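Local atomic coordinates of nucleotidyl transferase (Methanothermobacter thermautotrophicus, PDB entry 6PLJ), a protein that probably transfers nucleotidyl groups from nucleoside triphosphates and may take part in pseudomurein cell wall synthesis in a methanogenic archaeon. Residues A[38-41]-A[42-46]; A[221-224]-A[225-229]. One frame throughout, in Å; residues are numbered along the deposited sequence.

Contact 1: residues A[38-41]-A[42-46]. With NA (sodium ion), chain J.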
loop_
_atom_site.group_PDB
_atom_site.type_symbol
_atom_site.label_atom_id
_atom_site.label_comp_id
_atom_site.label_asym_id
_atom_site.label_seq_id
_atom_site.Cartn_x
_atom_site.Cartn_y
_atom_site.Cartn_z
ATOM N N MET A 38 11.252 -6.508 -11.092
ATOM C CA MET A 38 10.177 -7.156 -11.809
ATOM C C MET A 38 10.316 -6.953 -13.315
ATOM O O MET A 38 10.032 -7.865 -14.079
ATOM C CB MET A 38 8.811 -6.688 -11.325
ATOM C CG MET A 38 7.716 -7.672 -11.713
ATOM S SD MET A 38 6.244 -6.906 -12.365
ATOM C CE MET A 38 6.908 -6.031 -13.785
ATOM N N MET A 39 10.752 -5.763 -13.742
ATOM C CA MET A 39 10.961 -5.482 -15.155
ATOM C C MET A 39 12.091 -6.328 -15.722
ATOM O O MET A 39 11.957 -6.854 -16.823
ATOM C CB MET A 39 11.225 -3.999 -15.383
ATOM C CG MET A 39 9.992 -3.184 -15.043
ATOM S SD MET A 39 10.226 -1.437 -15.355
ATOM C CE MET A 39 10.011 -1.374 -17.106
ATOM N N ARG A 40 13.167 -6.474 -14.956
ATOM C CA ARG A 40 14.286 -7.339 -15.359
ATOM C C ARG A 40 13.828 -8.786 -15.457
ATOM O O ARG A 40 14.231 -9.505 -16.388
ATOM C CB ARG A 40 15.442 -7.235 -14.381
ATOM C CG ARG A 40 16.147 -5.881 -14.402
ATOM C CD ARG A 40 17.206 -5.842 -13.329
ATOM N NE ARG A 40 18.360 -6.671 -13.666
ATOM C CZ ARG A 40 19.353 -6.296 -14.486
ATOM N NH1 ARG A 40 19.363 -5.094 -15.067
ATOM N NH2 ARG A 40 20.363 -7.126 -14.729
ATOM N N ASP A 41 12.990 -9.217 -14.513
ATOM C CA ASP A 41 12.435 -10.571 -14.596
ATOM C C ASP A 41 11.713 -10.810 -15.919
ATOM O O ASP A 41 11.815 -11.896 -16.513
ATOM C CB ASP A 41 11.436 -10.853 -13.457
ATOM C CG ASP A 41 12.083 -11.040 -12.093
ATOM O OD1 ASP A 41 13.319 -11.161 -11.946
ATOM O OD2 ASP A 41 11.301 -11.090 -11.114
ATOM N N MET A 42 10.929 -9.835 -16.349
ATOM C CA MET A 42 10.218 -9.928 -17.615
ATOM C C MET A 42 11.191 -10.010 -18.777
ATOM O O MET A 42 11.017 -10.848 -19.665
ATOM C CB MET A 42 9.268 -8.755 -17.807
ATOM C CG MET A 42 8.107 -8.819 -16.837
ATOM S SD MET A 42 6.844 -7.591 -17.140
ATOM C CE MET A 42 6.008 -8.270 -18.568
ATOM N N ALA A 43 12.222 -9.167 -18.754
ATOM C CA ALA A 43 13.241 -9.188 -19.810
ATOM C C ALA A 43 13.960 -10.540 -19.863
ATOM O O ALA A 43 14.232 -11.054 -20.964
ATOM C CB ALA A 43 14.246 -8.076 -19.600
ATOM N N GLU A 44 14.217 -11.127 -18.693
ATOM C CA GLU A 44 14.898 -12.429 -18.585
ATOM C C GLU A 44 14.036 -13.621 -19.030
ATOM O O GLU A 44 14.562 -14.718 -19.255
ATOM C CB GLU A 44 15.460 -12.636 -17.166
ATOM C CG GLU A 44 16.680 -11.758 -16.898
ATOM C CD GLU A 44 17.064 -11.602 -15.437
ATOM O OE1 GLU A 44 16.743 -12.477 -14.592
ATOM O OE2 GLU A 44 17.725 -10.586 -15.143
ATOM N N LEU A 45 12.726 -13.412 -19.138
ATOM C CA LEU A 45 11.816 -14.345 -19.805
ATOM C C LEU A 45 11.639 -14.059 -21.302
ATOM O O LEU A 45 10.838 -14.716 -21.968
ATOM C CB LEU A 45 10.444 -14.334 -19.099
ATOM C CG LEU A 45 10.468 -15.003 -17.732
ATOM C CD1 LEU A 45 9.322 -14.498 -16.847
ATOM C CD2 LEU A 45 10.453 -16.523 -17.846
ATOM N N GLY A 46 12.366 -13.092 -21.851
ATOM C CA GLY A 46 12.142 -12.648 -23.228
ATOM C C GLY A 46 10.821 -11.944 -23.482
ATOM O O GLY A 46 10.319 -11.921 -24.605
HETATM NA NA NA J . 12.574 -14.156 -14.860
HETATM O O HOH W 1 19.295 -9.533 -12.985
HETATM O O HOH W 2 14.512 -13.657 -13.343
#
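The last turns of helix 36-44, where R40 and D41 face E44 and L45, end in a Schellman motif: G46 takes a positive phi and its N-H turns back to A43 O. The helix follows the glycine-rich loop after strand 25-31, a loop that in related NTP transferases binds the nucleotide. This C-terminal end illustrates how a helix terminus can gather charged side chains and a cation. Backbone bonds of regular four-residue spacing persist up to E44 N, 2.8 Å from R40 O, and the next, from L45 N to D41 O, is weak. D41 O also binds a sodium ion at 2.9 Å, with L45 CG and CD1 packed beside the metal. Water 2 is another ligand, 2.5 Å from the sodium. It donates to both neighbouring carboxylates, to E44 OE1 at 2.8 Å and D41 OD1 at 3.1 Å. The cation and the salt bridge from R37 to D41 OD1 would offset the proximity of two acidic groups. R40 NE and E44 OE2, 4.2 Å apart, are beyond a salt bridge, and OE2 stands well out of the guanidinium plane with no N-H aimed at it. Instead the R40 chain bends at chi3 (73°), and water 1, at the guanidinium edge and in its plane, accepts from R40 NE at 3.1 Å while donating to E44 OE2. On the buried flank, M38 and M42 run side by side. With CG of M38 anti to its N and CG of M42 beside its own, the thioethers converge, M38 CE lying 3.7 Å from M42 SD.

Contact 2: residues A[221-224]-A[225-229]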
loop_
_atom_site.group_PDB
_atom_site.type_symbol
_atom_site.label_atom_id
_atom_site.label_comp_id
_atom_site.label_asym_id
_atom_site.label_seq_id
_atom_site.Cartn_x
_atom_site.Cartn_y
_atom_site.Cartn_z
ATOM N N ASN A 221 7.156 -7.820 -6.253
ATOM C CA ASN A 221 8.573 -7.523 -6.274
ATOM C C ASN A 221 9.195 -8.238 -7.458
ATOM O O ASN A 221 9.955 -7.649 -8.232
ATOM C CB ASN A 221 9.225 -7.964 -4.974
ATOM C CG ASN A 221 10.710 -7.695 -4.959
ATOM O OD1 ASN A 221 11.156 -6.614 -5.347
ATOM N ND2 ASN A 221 11.490 -8.682 -4.527
ATOM N N HIS A 222 8.885 -9.524 -7.581
ATOM C CA HIS A 222 9.282 -10.329 -8.739
ATOM C C HIS A 222 8.105 -10.552 -9.668
ATOM O O HIS A 222 6.952 -10.471 -9.254
ATOM C CB HIS A 222 9.837 -11.686 -8.277
ATOM C CG HIS A 222 11.192 -11.597 -7.660
ATOM N ND1 HIS A 222 12.345 -11.522 -8.412
ATOM C CD2 HIS A 222 11.581 -11.533 -6.366
ATOM C CE1 HIS A 222 13.387 -11.440 -7.604
ATOM N NE2 HIS A 222 12.950 -11.439 -6.358
ATOM N N TYR A 223 8.383 -10.862 -10.933
ATOM C CA TYR A 223 7.327 -11.164 -11.876
ATOM C C TYR A 223 6.501 -12.364 -11.403
ATOM O O TYR A 223 5.283 -12.399 -11.599
ATOM C CB TYR A 223 7.897 -11.369 -13.289
ATOM C CG TYR A 223 6.864 -11.492 -14.368
ATOM C CD1 TYR A 223 5.977 -10.451 -14.652
ATOM C CD2 TYR A 223 6.772 -12.655 -15.127
ATOM C CE1 TYR A 223 5.023 -10.575 -15.647
ATOM C CE2 TYR A 223 5.832 -12.775 -16.125
ATOM C CZ TYR A 223 4.965 -11.746 -16.380
ATOM O OH TYR A 223 4.045 -11.921 -17.379
ATOM N N SER A 224 7.160 -13.324 -10.761
ATOM C CA SER A 224 6.465 -14.487 -10.180
ATOM C C SER A 224 5.379 -14.075 -9.179
ATOM O O SER A 224 4.372 -14.753 -9.062
ATOM C CB SER A 224 7.460 -15.455 -9.551
ATOM O OG SER A 224 8.225 -14.848 -8.537
ATOM N N ASP A 225 5.590 -12.969 -8.466
ATOM C CA ASP A 225 4.576 -12.457 -7.529
ATOM C C ASP A 225 3.339 -11.998 -8.273
ATOM O O ASP A 225 2.212 -12.239 -7.846
ATOM C CB ASP A 225 5.121 -11.272 -6.728
ATOM C CG ASP A 225 6.308 -11.633 -5.849
ATOM O OD1 ASP A 225 6.305 -12.732 -5.243
ATOM O OD2 ASP A 225 7.221 -10.784 -5.707
ATOM N N TYR A 226 3.543 -11.311 -9.395
ATOM C CA TYR A 226 2.421 -10.909 -10.224
ATOM C C TYR A 226 1.658 -12.135 -10.756
ATOM O O TYR A 226 0.437 -12.186 -10.714
ATOM C CB TYR A 226 2.882 -10.039 -11.382
ATOM C CG TYR A 226 1.904 -9.931 -12.504
ATOM C CD1 TYR A 226 0.773 -9.118 -12.397
ATOM C CD2 TYR A 226 2.099 -10.636 -13.694
ATOM C CE1 TYR A 226 -0.131 -9.006 -13.426
ATOM C CE2 TYR A 226 1.197 -10.525 -14.733
ATOM C CZ TYR A 226 0.090 -9.705 -14.603
ATOM O OH TYR A 226 -0.804 -9.566 -15.644
ATOM N N LEU A 227 2.396 -13.141 -11.211
ATOM C CA LEU A 227 1.737 -14.315 -11.772
ATOM C C LEU A 227 0.919 -15.031 -10.712
ATOM O O LEU A 227 -0.172 -15.510 -10.994
ATOM C CB LEU A 227 2.738 -15.268 -12.407
ATOM C CG LEU A 227 3.508 -14.689 -13.602
ATOM C CD1 LEU A 227 4.553 -15.690 -14.054
ATOM C CD2 LEU A 227 2.574 -14.324 -14.731
ATOM N N ARG A 228 1.451 -15.074 -9.498
ATOM C CA ARG A 228 0.738 -15.649 -8.355
ATOM C C ARG A 228 -0.574 -14.903 -8.075
ATOM O O ARG A 228 -1.618 -15.503 -7.872
ATOM C CB ARG A 228 1.644 -15.648 -7.139
ATOM C CG ARG A 228 1.019 -16.239 -5.898
ATOM C CD ARG A 228 1.938 -16.139 -4.708
ATOM N NE ARG A 228 1.238 -16.588 -3.513
ATOM C CZ ARG A 228 1.715 -16.552 -2.281
ATOM N NH1 ARG A 228 2.925 -16.061 -2.025
ATOM N NH2 ARG A 228 0.957 -16.998 -1.276
ATOM N N ILE A 229 -0.517 -13.579 -8.076
ATOM C CA ILE A 229 -1.700 -12.770 -7.877
ATOM C C ILE A 229 -2.680 -12.957 -9.031
ATOM O O ILE A 229 -3.876 -13.118 -8.812
ATOM C CB ILE A 229 -1.333 -11.282 -7.709
ATOM C CG1 ILE A 229 -0.627 -11.085 -6.370
ATOM C CG2 ILE A 229 -2.572 -10.402 -7.832
ATOM C CD1 ILE A 229 0.161 -9.797 -6.266
HETATM O O HOH W 3 6.597 -15.304 -6.417
#
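From N221 the backbone extends at H222, the N-cap, and then coils into helix 223-236, bringing D225 back against the two residues that precede the helix. D225 supplies one half of a capping box, its side chain answering the N-cap backbone. A single oxygen, OD2, takes both N-H groups: H222 N at 2.8 Å, nearly straight but 38° above the carboxylate plane, and N221 N at 3.0 Å on the anti side. The other oxygen, OD1, accepts from water 3 at 2.8 Å, and that water also bonds S224 OG, bridging the two neighbouring side chains. Three bonds, two on OD2 and one on OD1, hold the carboxylate in its rotation. The apolar side is led by Y223. With CG anti to the backbone N (chi1 -172°), its ring leans out from the first turn and slants toward the next one, and L227 CG sits over one face, 4.3 Å from the centroid, in a CH-pi contact. The Y226 ring lies alongside, at 29° to that of Y223 and slid so far that they scarcely overlap; Y223 CE1 approaches Y226 CD2 to 3.5 Å. H222 ND1 and Y223 N both bond to D41, so the helix start is fastened to helix 36-44, while Y226 OH bonds P56 O and its ring packs on strand 56-57, as I229 does.

Contact 1 and contact 2 are opposite ends of two helices that meet: contact 1 is the carboxyl end of helix 36-44, contact 2 the amino end of helix 223-236. Their chemistry follows this polarity, a carbonyl oxygen, with a water, holding a cation in the first and N-H groups an aspartate in the second. Contact 1 is partly buried although farther from the chain centre; contact 2 is more of a surface contact, with Y226 its buried touching residue. The two meet where M38 CG packs against Y223 N at 3.4 Å and M38 CB lies equally close to N221 O. D41 thus works at both sites, its carbonyl at the sodium and its carboxylate on the neighbouring helix start.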